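Local coordinates for monoacylglycerol lipase (Palaeococcus ferrophilus, PDB 6QE2), which probably hydrolyses monoacylglycerols to glycerol and a free fatty acid, as a lipase of the alpha/beta-hydrolase family, at residues 2-7 with 51-56; 16-21 with 43-48; 47-52 with 59-64; 81-86 with 102-107; 89-94 with 112-117. All coordinates share one frame; numbering follows the deposited sequence.

Contacts 2, 3, 4 and 5 are buried, whereas contact 1 lies at the surface, about 16 Å from the chain centre (centre to centre). Contacts 2 and 4 are parallel strand pairings of one mixed sheet, joined by backbone bonds between strands 15-19 and 82-86. Strand 5-8 of contact 1 borders the same sheet, pairing with strand 42-46. The loop after that strand serves contacts 1, 2 and 3, which meet at Asp47 and Trp48 with more varied polar chemistry: a serine hydroxyl, histidine rings, a lone cross-loop amide bond. Contact 5, nearest the chain centre, is almost wholly apolar; its helix 88-99 also covers the Leu83-Val107 face of contact 4.

Contact 1 (2-7 with 51-56); sequences ELYRAK and HGKSPG
Tyr4 and Ser54 meet through a backbone amide and a hydroxyl: Tyr4 N donates to Ser54 OG over 2.9 Å, almost straight at 171°. OG lies anti to its own carbonyl carbon (chi1 -74°), which turns the hydroxyl toward segment 2-7. The same oxygen bonds to the carbonyl of Asp47, so two polar groups fix its rotation. Beside it, Lys53 runs fully extended alongside Tyr4, both side chains pointing the same way. Its CD lies over one face of the phenol ring, 3.9 Å from the centroid and displaced toward the rim near CE1, a CH-pi contact. Tyr4 CG, anti to the backbone N (chi1 160°), brings a ring face against the aliphatic chain. The two polar ends stay apart, with Lys53 NZ 4.2 Å from Tyr4 OH. Leu3 CD2 touches Ser54 OG at 3.6 Å, and the side chain also packs on Ile69 of helix 63-77. Pro55 CD lies 3.1 Å from Glu2 O. A type II' beta turn from His51 to Ser54, closed by Ser54 N to His51 O at 3.0 Å, presents Lys53 and Ser54 together, with Gly52 at positive phi. The arrangement fastens the N-terminal lead-in of an antiparallel edge strand to a sheet-end loop of the alpha/beta-hydrolase fold.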
# COMPACT_ATOMS: atom_id res chain seq x y z
N GLU A 2 10.76 -0.81 -18.15
CA GLU A 2 11.22 -2.07 -17.62
C GLU A 2 11.32 -1.95 -16.11
O GLU A 2 12.28 -1.40 -15.60
CB GLU A 2 12.55 -2.47 -18.24
CG GLU A 2 12.41 -2.89 -19.69
CD GLU A 2 13.71 -3.35 -20.33
OE1 GLU A 2 14.68 -3.63 -19.61
OE2 GLU A 2 13.75 -3.43 -21.57
N LEU A 3 10.33 -2.45 -15.41
CA LEU A 3 10.30 -2.37 -13.97
C LEU A 3 11.15 -3.40 -13.29
O LEU A 3 11.59 -4.36 -13.89
CB LEU A 3 8.89 -2.58 -13.47
CG LEU A 3 7.78 -1.64 -13.90
CD1 LEU A 3 6.48 -2.26 -13.43
CD2 LEU A 3 7.99 -0.30 -13.24
N TYR A 4 11.38 -3.19 -12.00
CA TYR A 4 12.10 -4.15 -11.21
C TYR A 4 11.02 -5.08 -10.69
O TYR A 4 10.13 -4.65 -9.96
CB TYR A 4 12.83 -3.50 -10.05
CG TYR A 4 13.16 -4.49 -8.96
CD1 TYR A 4 14.28 -5.31 -9.06
CD2 TYR A 4 12.35 -4.64 -7.86
CE1 TYR A 4 14.58 -6.23 -8.08
CE2 TYR A 4 12.64 -5.55 -6.87
CZ TYR A 4 13.75 -6.35 -6.99
OH TYR A 4 14.04 -7.27 -6.00
N ARG A 5 11.08 -6.34 -11.10
CA ARG A 5 10.11 -7.33 -10.67
C ARG A 5 10.86 -8.53 -10.13
O ARG A 5 11.88 -8.92 -10.67
CB ARG A 5 9.25 -7.78 -11.86
CG ARG A 5 8.50 -6.67 -12.58
CD ARG A 5 8.09 -7.15 -13.96
NE ARG A 5 7.25 -6.19 -14.67
CZ ARG A 5 5.93 -6.30 -14.78
NH1 ARG A 5 5.30 -7.32 -14.22
NH2 ARG A 5 5.24 -5.38 -15.44
N ALA A 6 10.35 -9.11 -9.05
CA ALA A 6 11.01 -10.26 -8.48
C ALA A 6 10.03 -11.24 -7.88
O ALA A 6 9.08 -10.85 -7.23
CB ALA A 6 12.01 -9.83 -7.43
N LYS A 7 10.26 -12.53 -8.12
CA LYS A 7 9.41 -13.55 -7.53
C LYS A 7 10.20 -14.28 -6.46
O LYS A 7 11.36 -14.66 -6.68
CB LYS A 7 8.91 -14.55 -8.58
CG LYS A 7 8.05 -13.93 -9.68
CD LYS A 7 7.35 -15.02 -10.48
CE LYS A 7 8.25 -15.66 -11.51
NZ LYS A 7 7.50 -15.98 -12.76
N HIS A 51 10.36 4.65 -8.42
CA HIS A 51 10.61 4.17 -7.07
C HIS A 51 11.63 3.05 -7.10
O HIS A 51 11.72 2.31 -8.07
CB HIS A 51 9.33 3.65 -6.40
CG HIS A 51 8.37 4.72 -6.00
ND1 HIS A 51 7.54 5.35 -6.90
CD2 HIS A 51 8.11 5.27 -4.79
CE1 HIS A 51 6.81 6.24 -6.26
NE2 HIS A 51 7.13 6.22 -4.98
N GLY A 52 12.40 2.95 -6.01
CA GLY A 52 13.28 1.81 -5.80
C GLY A 52 14.21 1.55 -6.97
O GLY A 52 14.86 2.47 -7.49
N LYS A 53 14.27 0.29 -7.39
CA LYS A 53 15.14 -0.15 -8.47
C LYS A 53 14.51 0.00 -9.85
O LYS A 53 15.15 -0.34 -10.85
CB LYS A 53 15.55 -1.60 -8.25
CG LYS A 53 16.26 -1.84 -6.94
CD LYS A 53 16.45 -3.32 -6.68
CE LYS A 53 17.07 -3.55 -5.32
NZ LYS A 53 17.42 -4.99 -5.11
N SER A 54 13.28 0.49 -9.92
CA SER A 54 12.63 0.73 -11.19
C SER A 54 13.09 2.07 -11.76
O SER A 54 13.53 2.95 -11.02
CB SER A 54 11.11 0.71 -11.01
OG SER A 54 10.65 -0.62 -10.82
N PRO A 55 13.02 2.24 -13.07
CA PRO A 55 13.44 3.50 -13.69
C PRO A 55 12.38 4.58 -13.54
O PRO A 55 11.31 4.36 -12.98
CB PRO A 55 13.64 3.11 -15.16
CG PRO A 55 12.71 1.97 -15.37
CD PRO A 55 12.68 1.21 -14.07
N GLY A 56 12.71 5.76 -14.02
CA GLY A 56 11.76 6.84 -14.09
C GLY A 56 12.08 7.95 -13.10
O GLY A 56 12.71 7.72 -12.06

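Contact 2 (16-21 with 43-48); sequences VVLVHG and VYAFDW
Val16 to Val19 and Val43 to Phe46 run parallel, their axes 4.7 Å apart and inclined by 24°, and Tyr44 bonds through both its N, to Val16 O, and its O, to Leu18 N (3.0 Å). Beyond this the strands part, and a water bridges them, donating to Leu18 O and Phe46 O (2.6 Å) and accepting from His20 N; it lies over the centre of the Phe46 ring. Val19 divides its branches, CG2 on Phe46 CE1 at 4.1 Å and CG1 on Trp48 NE1. His20 CG sits between the backbone N and carbonyl carbon (chi1 69°), which swings the imidazole across to Trp48. There NE2 accepts from Trp48 N at 3.0 Å, the donor 31° out of the ring plane, while ND1 donates to Gly21 O at 2.8 Å. Trp48 CD1 presses on one face of the imidazole, 3.2 Å from His20 CE1. With a leucine at His20, Trp48 N and Gly21 O would probably be left without their mates and the loop ends freer to shift. With ND1 as donor and NE2 as acceptor, the ring uses both its nitrogens to tie together the loops where the strands end.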
# COMPACT_ATOMS: atom_id res chain seq x y z
N VAL A 16 1.03 -13.95 -3.57
CA VAL A 16 0.69 -12.71 -2.89
C VAL A 16 1.47 -11.64 -3.64
O VAL A 16 2.67 -11.75 -3.79
CB VAL A 16 1.10 -12.67 -1.42
CG1 VAL A 16 0.81 -11.31 -0.84
CG2 VAL A 16 0.36 -13.72 -0.62
N VAL A 17 0.77 -10.65 -4.16
CA VAL A 17 1.40 -9.55 -4.86
C VAL A 17 1.61 -8.43 -3.86
O VAL A 17 0.68 -8.00 -3.22
CB VAL A 17 0.56 -9.04 -6.03
CG1 VAL A 17 1.23 -7.85 -6.68
CG2 VAL A 17 0.34 -10.13 -7.05
N LEU A 18 2.85 -7.98 -3.75
CA LEU A 18 3.21 -6.93 -2.81
C LEU A 18 3.26 -5.57 -3.48
O LEU A 18 3.96 -5.39 -4.45
CB LEU A 18 4.56 -7.25 -2.18
CG LEU A 18 5.17 -6.12 -1.36
CD1 LEU A 18 4.62 -6.16 0.04
CD2 LEU A 18 6.68 -6.23 -1.34
N VAL A 19 2.54 -4.61 -2.92
CA VAL A 19 2.45 -3.27 -3.46
C VAL A 19 2.90 -2.26 -2.40
O VAL A 19 2.18 -2.00 -1.45
CB VAL A 19 1.02 -2.97 -3.92
CG1 VAL A 19 0.94 -1.65 -4.64
CG2 VAL A 19 0.51 -4.09 -4.80
N HIS A 20 4.10 -1.69 -2.59
CA HIS A 20 4.68 -0.75 -1.62
C HIS A 20 4.03 0.63 -1.76
O HIS A 20 3.17 0.86 -2.60
CB HIS A 20 6.23 -0.68 -1.77
CG HIS A 20 6.73 -0.02 -3.03
ND1 HIS A 20 6.62 1.35 -3.24
CD2 HIS A 20 7.36 -0.52 -4.12
CE1 HIS A 20 7.15 1.65 -4.41
NE2 HIS A 20 7.62 0.54 -4.96
N GLY A 21 4.46 1.52 -0.86
CA GLY A 21 3.87 2.84 -0.73
C GLY A 21 4.76 3.93 -1.33
O GLY A 21 5.79 3.68 -1.95
N VAL A 43 5.65 -14.90 -3.42
CA VAL A 43 5.45 -13.45 -3.35
C VAL A 43 5.98 -12.84 -4.63
O VAL A 43 7.12 -13.13 -5.03
CB VAL A 43 6.14 -12.83 -2.12
CG1 VAL A 43 5.94 -11.30 -2.12
CG2 VAL A 43 5.59 -13.45 -0.83
N TYR A 44 5.16 -12.03 -5.28
CA TYR A 44 5.56 -11.29 -6.47
C TYR A 44 5.74 -9.84 -6.04
O TYR A 44 4.78 -9.18 -5.65
CB TYR A 44 4.51 -11.42 -7.58
CG TYR A 44 4.99 -10.99 -8.96
CD1 TYR A 44 5.39 -9.68 -9.20
CD2 TYR A 44 5.05 -11.90 -10.00
CE1 TYR A 44 5.84 -9.29 -10.45
CE2 TYR A 44 5.49 -11.52 -11.25
CZ TYR A 44 5.88 -10.21 -11.47
OH TYR A 44 6.31 -9.82 -12.72
N ALA A 45 6.98 -9.37 -6.11
CA ALA A 45 7.31 -8.01 -5.71
C ALA A 45 7.67 -7.19 -6.93
O ALA A 45 8.20 -7.70 -7.91
CB ALA A 45 8.46 -7.99 -4.70
N PHE A 46 7.38 -5.89 -6.86
CA PHE A 46 7.83 -4.98 -7.89
C PHE A 46 8.05 -3.62 -7.24
O PHE A 46 7.49 -3.33 -6.19
CB PHE A 46 6.83 -4.86 -9.05
CG PHE A 46 5.54 -4.16 -8.68
CD1 PHE A 46 4.49 -4.86 -8.10
CD2 PHE A 46 5.39 -2.79 -8.89
CE1 PHE A 46 3.31 -4.21 -7.76
CE2 PHE A 46 4.21 -2.14 -8.53
CZ PHE A 46 3.17 -2.85 -7.96
N ASP A 47 8.86 -2.80 -7.88
CA ASP A 47 9.02 -1.41 -7.48
C ASP A 47 8.24 -0.54 -8.46
O ASP A 47 8.35 -0.71 -9.68
CB ASP A 47 10.50 -1.01 -7.43
CG ASP A 47 11.22 -1.62 -6.24
OD1 ASP A 47 10.56 -2.27 -5.40
OD2 ASP A 47 12.46 -1.44 -6.12
N TRP A 48 7.41 0.35 -7.92
CA TRP A 48 6.64 1.27 -8.75
C TRP A 48 7.54 2.06 -9.69
O TRP A 48 8.71 2.29 -9.37
CB TRP A 48 5.89 2.29 -7.89
CG TRP A 48 4.71 1.83 -7.09
CD1 TRP A 48 4.66 0.79 -6.19
CD2 TRP A 48 3.43 2.47 -7.02
NE1 TRP A 48 3.42 0.73 -5.60
CE2 TRP A 48 2.64 1.75 -6.09
CE3 TRP A 48 2.87 3.58 -7.67
CZ2 TRP A 48 1.33 2.11 -5.80
CZ3 TRP A 48 1.56 3.93 -7.37
CH2 TRP A 48 0.80 3.19 -6.45
O HOH W 1 5.54 -3.23 -4.50

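Contact 3 (47-52 with 59-64); sequences DWPGHG and GHTSVE
Thr61 CG2 is the meeting point: it touches Trp48 CE3 at 3.5 Å, at the indole edge and near its plane, and Pro49 O at 3.6 Å. The methyl also lies at the His51 ring edge, near its plane, and the side chains of Trp48, Pro49 and His51 each cross Thr61 at about a right angle. Trp48 CZ3 lies 3.4 Å from Ser62 O. A serine in place of Trp48 lacks the indole, which would probably leave a gap between Thr61 CG2, the Ser62 carbonyl and Thr92 of helix 88-99. One backbone bond joins the loops, Gly59 N to Gly50 O at 2.9 Å, in the carbonyl plane on a lone pair. Gly50 is the third residue of a type II beta turn from Trp48 to His51; a CB there would press within 3.1 Å of Gly59 N. The turn belongs to the loop between strand 42-46 and helix 63-77 of the alpha/beta-hydrolase fold. His51 ND1 donates to Pro49 O at 3.0 Å from above the carbonyl plane, fixing its ring. Thr61 OG1, anti to the backbone N (chi1 -178°), bonds to Glu65, holding the methyl toward the indole. Ser62 N-caps helix 63-77, its OG bonded to Glu65 N.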
# COMPACT_ATOMS: atom_id res chain seq x y z
N ASP A 47 8.86 -2.80 -7.88
CA ASP A 47 9.02 -1.41 -7.48
C ASP A 47 8.24 -0.54 -8.46
O ASP A 47 8.35 -0.71 -9.68
CB ASP A 47 10.50 -1.01 -7.43
CG ASP A 47 11.22 -1.62 -6.24
OD1 ASP A 47 10.56 -2.27 -5.40
OD2 ASP A 47 12.46 -1.44 -6.12
N TRP A 48 7.41 0.35 -7.92
CA TRP A 48 6.64 1.27 -8.75
C TRP A 48 7.54 2.06 -9.69
O TRP A 48 8.71 2.29 -9.37
CB TRP A 48 5.89 2.29 -7.89
CG TRP A 48 4.71 1.83 -7.09
CD1 TRP A 48 4.66 0.79 -6.19
CD2 TRP A 48 3.43 2.47 -7.02
NE1 TRP A 48 3.42 0.73 -5.60
CE2 TRP A 48 2.64 1.75 -6.09
CE3 TRP A 48 2.87 3.58 -7.67
CZ2 TRP A 48 1.33 2.11 -5.80
CZ3 TRP A 48 1.56 3.93 -7.37
CH2 TRP A 48 0.80 3.19 -6.45
N PRO A 49 7.01 2.52 -10.81
CA PRO A 49 7.74 3.51 -11.61
C PRO A 49 8.16 4.68 -10.73
O PRO A 49 7.41 5.11 -9.85
CB PRO A 49 6.72 3.94 -12.67
CG PRO A 49 5.76 2.79 -12.77
CD PRO A 49 5.70 2.19 -11.39
N GLY A 50 9.38 5.17 -10.95
CA GLY A 50 9.86 6.28 -10.14
C GLY A 50 10.17 5.93 -8.71
O GLY A 50 10.22 6.82 -7.85
N HIS A 51 10.36 4.65 -8.42
CA HIS A 51 10.61 4.17 -7.07
C HIS A 51 11.63 3.05 -7.10
O HIS A 51 11.72 2.31 -8.07
CB HIS A 51 9.33 3.65 -6.40
CG HIS A 51 8.37 4.72 -6.00
ND1 HIS A 51 7.54 5.35 -6.90
CD2 HIS A 51 8.11 5.27 -4.79
CE1 HIS A 51 6.81 6.24 -6.26
NE2 HIS A 51 7.13 6.22 -4.98
N GLY A 52 12.40 2.95 -6.01
CA GLY A 52 13.28 1.81 -5.80
C GLY A 52 14.21 1.55 -6.97
O GLY A 52 14.86 2.47 -7.49
N GLY A 59 9.18 9.52 -7.98
CA GLY A 59 7.87 9.92 -7.51
C GLY A 59 6.87 10.25 -8.59
O GLY A 59 5.79 10.76 -8.26
N HIS A 60 7.21 10.00 -9.84
CA HIS A 60 6.32 10.29 -10.94
C HIS A 60 5.66 9.04 -11.47
O HIS A 60 6.25 8.30 -12.24
CB HIS A 60 7.07 10.97 -12.08
CG HIS A 60 6.19 11.44 -13.18
ND1 HIS A 60 4.97 12.03 -12.95
CD2 HIS A 60 6.34 11.40 -14.52
CE1 HIS A 60 4.41 12.34 -14.10
NE2 HIS A 60 5.22 11.97 -15.07
N THR A 61 4.42 8.84 -11.04
CA THR A 61 3.60 7.71 -11.42
C THR A 61 2.15 7.97 -11.00
O THR A 61 1.76 9.09 -10.73
CB THR A 61 4.12 6.39 -10.79
OG1 THR A 61 3.32 5.29 -11.22
CG2 THR A 61 4.11 6.48 -9.29
N SER A 62 1.34 6.92 -10.94
CA SER A 62 -0.05 7.09 -10.54
C SER A 62 -0.63 5.80 -10.02
O SER A 62 -0.09 4.74 -10.24
CB SER A 62 -0.90 7.59 -11.71
OG SER A 62 -1.04 6.61 -12.71
N VAL A 63 -1.76 5.89 -9.33
CA VAL A 63 -2.42 4.71 -8.81
C VAL A 63 -2.92 3.86 -9.98
O VAL A 63 -2.86 2.65 -9.94
CB VAL A 63 -3.61 5.08 -7.91
CG1 VAL A 63 -4.42 3.84 -7.59
CG2 VAL A 63 -3.12 5.75 -6.64
N GLU A 64 -3.43 4.52 -11.00
CA GLU A 64 -3.90 3.87 -12.21
C GLU A 64 -2.76 3.10 -12.89
O GLU A 64 -2.95 2.02 -13.39
CB GLU A 64 -4.51 4.90 -13.15
CG GLU A 64 -5.79 5.51 -12.61
CD GLU A 64 -5.58 6.67 -11.66
OE1 GLU A 64 -4.44 7.06 -11.41
OE2 GLU A 64 -6.57 7.20 -11.16

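Contact 4 (81-86 with 102-107); sequences PFLFGH and DKIMGV
Met105 N donates to Pro81 O over 2.8 Å, close to straight at 170°, though the donor stands well above the carbonyl plane. Ile104 CA also lies close to the same oxygen. One step on, Gly106 O receives Leu83 N at 3.0 Å and the CA-H of Phe82 at 3.5 Å, and parallel pairing continues with Leu83 beside Val107. The Phe82 ring is laid against Met105: CB of Met105 stands over the centre of one face, 3.6 Å from the centroid and 11° off the normal, a CH-pi contact. Phe82 CG lies anti to its carbonyl carbon (chi1 -69°), which brings the ring back over the neighbouring segment, whereas the thioether end of Met105 bends away. Phe82 CD2 also lies close to the Gly106 backbone, where a CB would be only 3.0 Å from that atom, so a side chain would be tight. On the opposite face of the sheet from Phe82, Leu83 CG rests on Ile104 CG2 at 3.8 Å, the two side chains crossing at about a right angle, and Leu83 CB approaches Val107 CG2 more loosely at 4.4 Å. The pair forms the two strands of a beta-alpha-beta crossover whose helix, 88-99, covers the Leu83-Val107 face through Val93. Trp252 and Leu253 of helix 242-256 cover Phe82 on the other face, and strand 15-19 flanks strand 82-86 on the side away from strand 106-110.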
# COMPACT_ATOMS: atom_id res chain seq x y z
N PRO A 81 -4.32 -13.90 -7.54
CA PRO A 81 -3.49 -13.78 -6.34
C PRO A 81 -4.19 -13.11 -5.20
O PRO A 81 -5.28 -12.57 -5.36
CB PRO A 81 -2.32 -12.92 -6.82
CG PRO A 81 -3.06 -11.93 -7.75
CD PRO A 81 -4.22 -12.68 -8.39
N PHE A 82 -3.57 -13.19 -4.03
CA PHE A 82 -3.87 -12.23 -2.98
C PHE A 82 -3.07 -10.96 -3.22
O PHE A 82 -1.99 -10.99 -3.80
CB PHE A 82 -3.53 -12.80 -1.60
CG PHE A 82 -4.42 -13.92 -1.16
CD1 PHE A 82 -4.07 -15.24 -1.39
CD2 PHE A 82 -5.61 -13.66 -0.51
CE1 PHE A 82 -4.89 -16.28 -0.98
CE2 PHE A 82 -6.44 -14.69 -0.10
CZ PHE A 82 -6.08 -16.00 -0.34
N LEU A 83 -3.61 -9.83 -2.76
CA LEU A 83 -2.89 -8.56 -2.80
C LEU A 83 -2.55 -8.10 -1.38
O LEU A 83 -3.37 -8.20 -0.47
CB LEU A 83 -3.72 -7.47 -3.48
CG LEU A 83 -4.26 -7.73 -4.88
CD1 LEU A 83 -5.02 -6.50 -5.36
CD2 LEU A 83 -3.12 -8.05 -5.83
N PHE A 84 -1.32 -7.61 -1.20
CA PHE A 84 -0.91 -6.93 0.02
C PHE A 84 -0.34 -5.58 -0.35
O PHE A 84 0.61 -5.50 -1.14
CB PHE A 84 0.14 -7.73 0.80
CG PHE A 84 0.65 -6.99 2.01
CD1 PHE A 84 -0.02 -7.08 3.21
CD2 PHE A 84 1.77 -6.18 1.93
CE1 PHE A 84 0.42 -6.38 4.32
CE2 PHE A 84 2.22 -5.48 3.04
CZ PHE A 84 1.54 -5.58 4.23
N GLY A 85 -0.88 -4.51 0.23
CA GLY A 85 -0.40 -3.18 -0.05
C GLY A 85 -0.30 -2.36 1.22
O GLY A 85 -1.07 -2.56 2.17
N HIS A 86 0.67 -1.45 1.25
CA HIS A 86 0.88 -0.57 2.40
C HIS A 86 0.79 0.89 1.98
O HIS A 86 1.44 1.31 1.02
CB HIS A 86 2.24 -0.84 3.05
CG HIS A 86 2.63 0.20 4.05
ND1 HIS A 86 2.02 0.32 5.29
CD2 HIS A 86 3.55 1.20 3.99
CE1 HIS A 86 2.56 1.33 5.94
NE2 HIS A 86 3.48 1.88 5.18
N ASP A 102 -13.25 -9.43 -9.61
CA ASP A 102 -13.21 -10.88 -9.73
C ASP A 102 -11.84 -11.47 -10.03
O ASP A 102 -11.73 -12.66 -10.24
CB ASP A 102 -14.20 -11.34 -10.79
CG ASP A 102 -15.62 -10.86 -10.53
OD1 ASP A 102 -16.05 -10.90 -9.37
OD2 ASP A 102 -16.30 -10.45 -11.48
N LYS A 103 -10.80 -10.64 -10.03
CA LYS A 103 -9.46 -11.09 -10.36
C LYS A 103 -8.53 -11.47 -9.20
O LYS A 103 -7.42 -11.91 -9.44
CB LYS A 103 -8.77 -10.05 -11.23
CG LYS A 103 -9.38 -9.91 -12.61
CD LYS A 103 -8.66 -8.85 -13.43
CE LYS A 103 -7.27 -9.30 -13.86
NZ LYS A 103 -7.34 -10.47 -14.78
N ILE A 104 -8.98 -11.32 -7.97
CA ILE A 104 -8.13 -11.62 -6.83
C ILE A 104 -8.80 -12.52 -5.80
O ILE A 104 -10.00 -12.62 -5.77
CB ILE A 104 -7.69 -10.33 -6.12
CG1 ILE A 104 -8.91 -9.58 -5.60
CG2 ILE A 104 -6.89 -9.44 -7.05
CD1 ILE A 104 -8.58 -8.39 -4.73
N MET A 105 -7.99 -13.18 -4.97
CA MET A 105 -8.49 -14.04 -3.91
C MET A 105 -8.82 -13.28 -2.64
O MET A 105 -9.56 -13.80 -1.80
CB MET A 105 -7.45 -15.12 -3.57
CG MET A 105 -7.15 -16.10 -4.68
SD MET A 105 -8.65 -16.95 -5.20
CE MET A 105 -9.02 -17.89 -3.73
N GLY A 106 -8.31 -12.07 -2.49
CA GLY A 106 -8.44 -11.32 -1.26
C GLY A 106 -7.45 -10.18 -1.25
O GLY A 106 -6.49 -10.13 -2.03
N VAL A 107 -7.69 -9.22 -0.35
CA VAL A 107 -6.86 -8.02 -0.29
C VAL A 107 -6.55 -7.70 1.16
O VAL A 107 -7.44 -7.69 2.02
CB VAL A 107 -7.53 -6.83 -1.01
CG1 VAL A 107 -8.95 -6.56 -0.49
CG2 VAL A 107 -6.67 -5.60 -0.87

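Contact 5 (89-94 with 112-117); sequences GGLTVI and PALAKS
Gly90 and Pro112 bring helix and loop closest, their CA atoms 4.1 Å apart. Steric fit sets this approach: a CB on Gly90 would stand 2.9 Å from Pro112 CA, a clash, so the absent side chain is what lets the proline sit on the helix backbone, with Pro112 CB 3.7 Å from Gly90 C. Apolar contacts extend the join. Ile94, one helical turn on, sends CD1 obliquely across the proline ring to CB at 3.7 Å, and the same methyl meets Leu114 CD1 at 4.0 Å; CG1 anti to the carbonyl carbon (chi1 -70°) with an extended second torsion (166°) carries it there. Leu91 packs on Ala113 and Leu114, its CB 4.2 Å from Ala113 CB and its CD1 equally far from Leu114 CD2. Helix 88-99 begins within the probable nucleophile elbow of the alpha/beta-hydrolase fold, a GxSxG pattern that includes Gly89 and the likely nucleophile Ser87, and a backbone bond ties Ala113 to Ser87. Among polar atoms, the carbonyl of Ala113 stands out: the residue is the centre of an inverse gamma turn, and its O is wrapped by the Leu91 side chain, with CD1 nearest at 3.6 Å, and has no hydrogen-bond partner in the model. Inside the helix, Ile94 N bonds to Gly90 O at 3.1 Å, keeping the two contact residues one above the other. Around the contact, Leu214 of helix 209-217 packs on both Ile94 and Leu114, Ala184 of helix 171-186 on Leu91 and Leu114, and a bound lauryl dimethylamine-N-oxide touches Ala113.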
# COMPACT_ATOMS: atom_id res chain seq x y z
N GLY A 89 0.20 1.98 -1.30
CA GLY A 89 -0.03 0.66 -1.88
C GLY A 89 -1.30 0.02 -1.33
O GLY A 89 -2.01 -0.69 -2.04
N GLY A 90 -1.68 0.39 -0.09
CA GLY A 90 -2.93 -0.10 0.47
C GLY A 90 -4.13 0.51 -0.22
O GLY A 90 -5.10 -0.19 -0.52
N LEU A 91 -4.08 1.82 -0.50
CA LEU A 91 -5.11 2.44 -1.32
C LEU A 91 -5.19 1.77 -2.68
O LEU A 91 -6.29 1.50 -3.19
CB LEU A 91 -4.82 3.93 -1.46
CG LEU A 91 -5.68 4.69 -2.48
CD1 LEU A 91 -7.15 4.63 -2.12
CD2 LEU A 91 -5.20 6.13 -2.60
N THR A 92 -4.03 1.49 -3.28
CA THR A 92 -3.99 0.90 -4.61
C THR A 92 -4.64 -0.48 -4.64
O THR A 92 -5.41 -0.79 -5.56
CB THR A 92 -2.53 0.83 -5.08
OG1 THR A 92 -1.98 2.16 -5.14
CG2 THR A 92 -2.43 0.18 -6.46
N VAL A 93 -4.35 -1.33 -3.65
CA VAL A 93 -4.92 -2.67 -3.70
C VAL A 93 -6.42 -2.64 -3.40
O VAL A 93 -7.18 -3.45 -3.93
CB VAL A 93 -4.16 -3.63 -2.75
CG1 VAL A 93 -2.73 -3.77 -3.22
CG2 VAL A 93 -4.19 -3.14 -1.30
N ILE A 94 -6.88 -1.69 -2.59
CA ILE A 94 -8.31 -1.51 -2.41
C ILE A 94 -8.96 -1.08 -3.72
O ILE A 94 -10.01 -1.60 -4.11
CB ILE A 94 -8.58 -0.51 -1.27
CG1 ILE A 94 -8.18 -1.14 0.07
CG2 ILE A 94 -10.04 -0.08 -1.26
CD1 ILE A 94 -8.07 -0.16 1.21
N PRO A 112 -3.88 1.82 4.84
CA PRO A 112 -4.20 2.36 3.51
C PRO A 112 -4.55 3.84 3.59
O PRO A 112 -5.10 4.33 4.58
CB PRO A 112 -5.41 1.52 3.07
CG PRO A 112 -6.03 1.05 4.35
CD PRO A 112 -4.89 0.84 5.29
N ALA A 113 -4.18 4.56 2.53
CA ALA A 113 -4.39 6.00 2.45
C ALA A 113 -5.86 6.25 2.12
O ALA A 113 -6.25 6.33 0.95
CB ALA A 113 -3.46 6.62 1.41
N LEU A 114 -6.69 6.38 3.16
CA LEU A 114 -8.13 6.53 3.01
C LEU A 114 -8.67 7.81 3.64
O LEU A 114 -9.87 8.07 3.55
CB LEU A 114 -8.85 5.32 3.61
CG LEU A 114 -8.58 3.99 2.89
CD1 LEU A 114 -9.11 2.83 3.71
CD2 LEU A 114 -9.20 4.00 1.50
N ALA A 115 -7.82 8.58 4.30
CA ALA A 115 -8.19 9.85 4.90
C ALA A 115 -6.98 10.77 4.83
O ALA A 115 -5.84 10.31 4.95
CB ALA A 115 -8.65 9.68 6.35
N LYS A 116 -7.24 12.05 4.61
CA LYS A 116 -6.18 13.04 4.54
C LYS A 116 -5.48 13.17 5.89
O LYS A 116 -6.12 13.12 6.94
CB LYS A 116 -6.76 14.40 4.13
CG LYS A 116 -5.76 15.52 3.96
CD LYS A 116 -6.47 16.82 3.58
CE LYS A 116 -7.12 17.47 4.78
NZ LYS A 116 -6.13 17.69 5.88
N SER A 117 -4.16 13.33 5.86
CA SER A 117 -3.44 13.61 7.10
C SER A 117 -3.79 15.01 7.59
O SER A 117 -3.94 15.93 6.79
CB SER A 117 -1.94 13.52 6.86
OG SER A 117 -1.22 13.97 7.99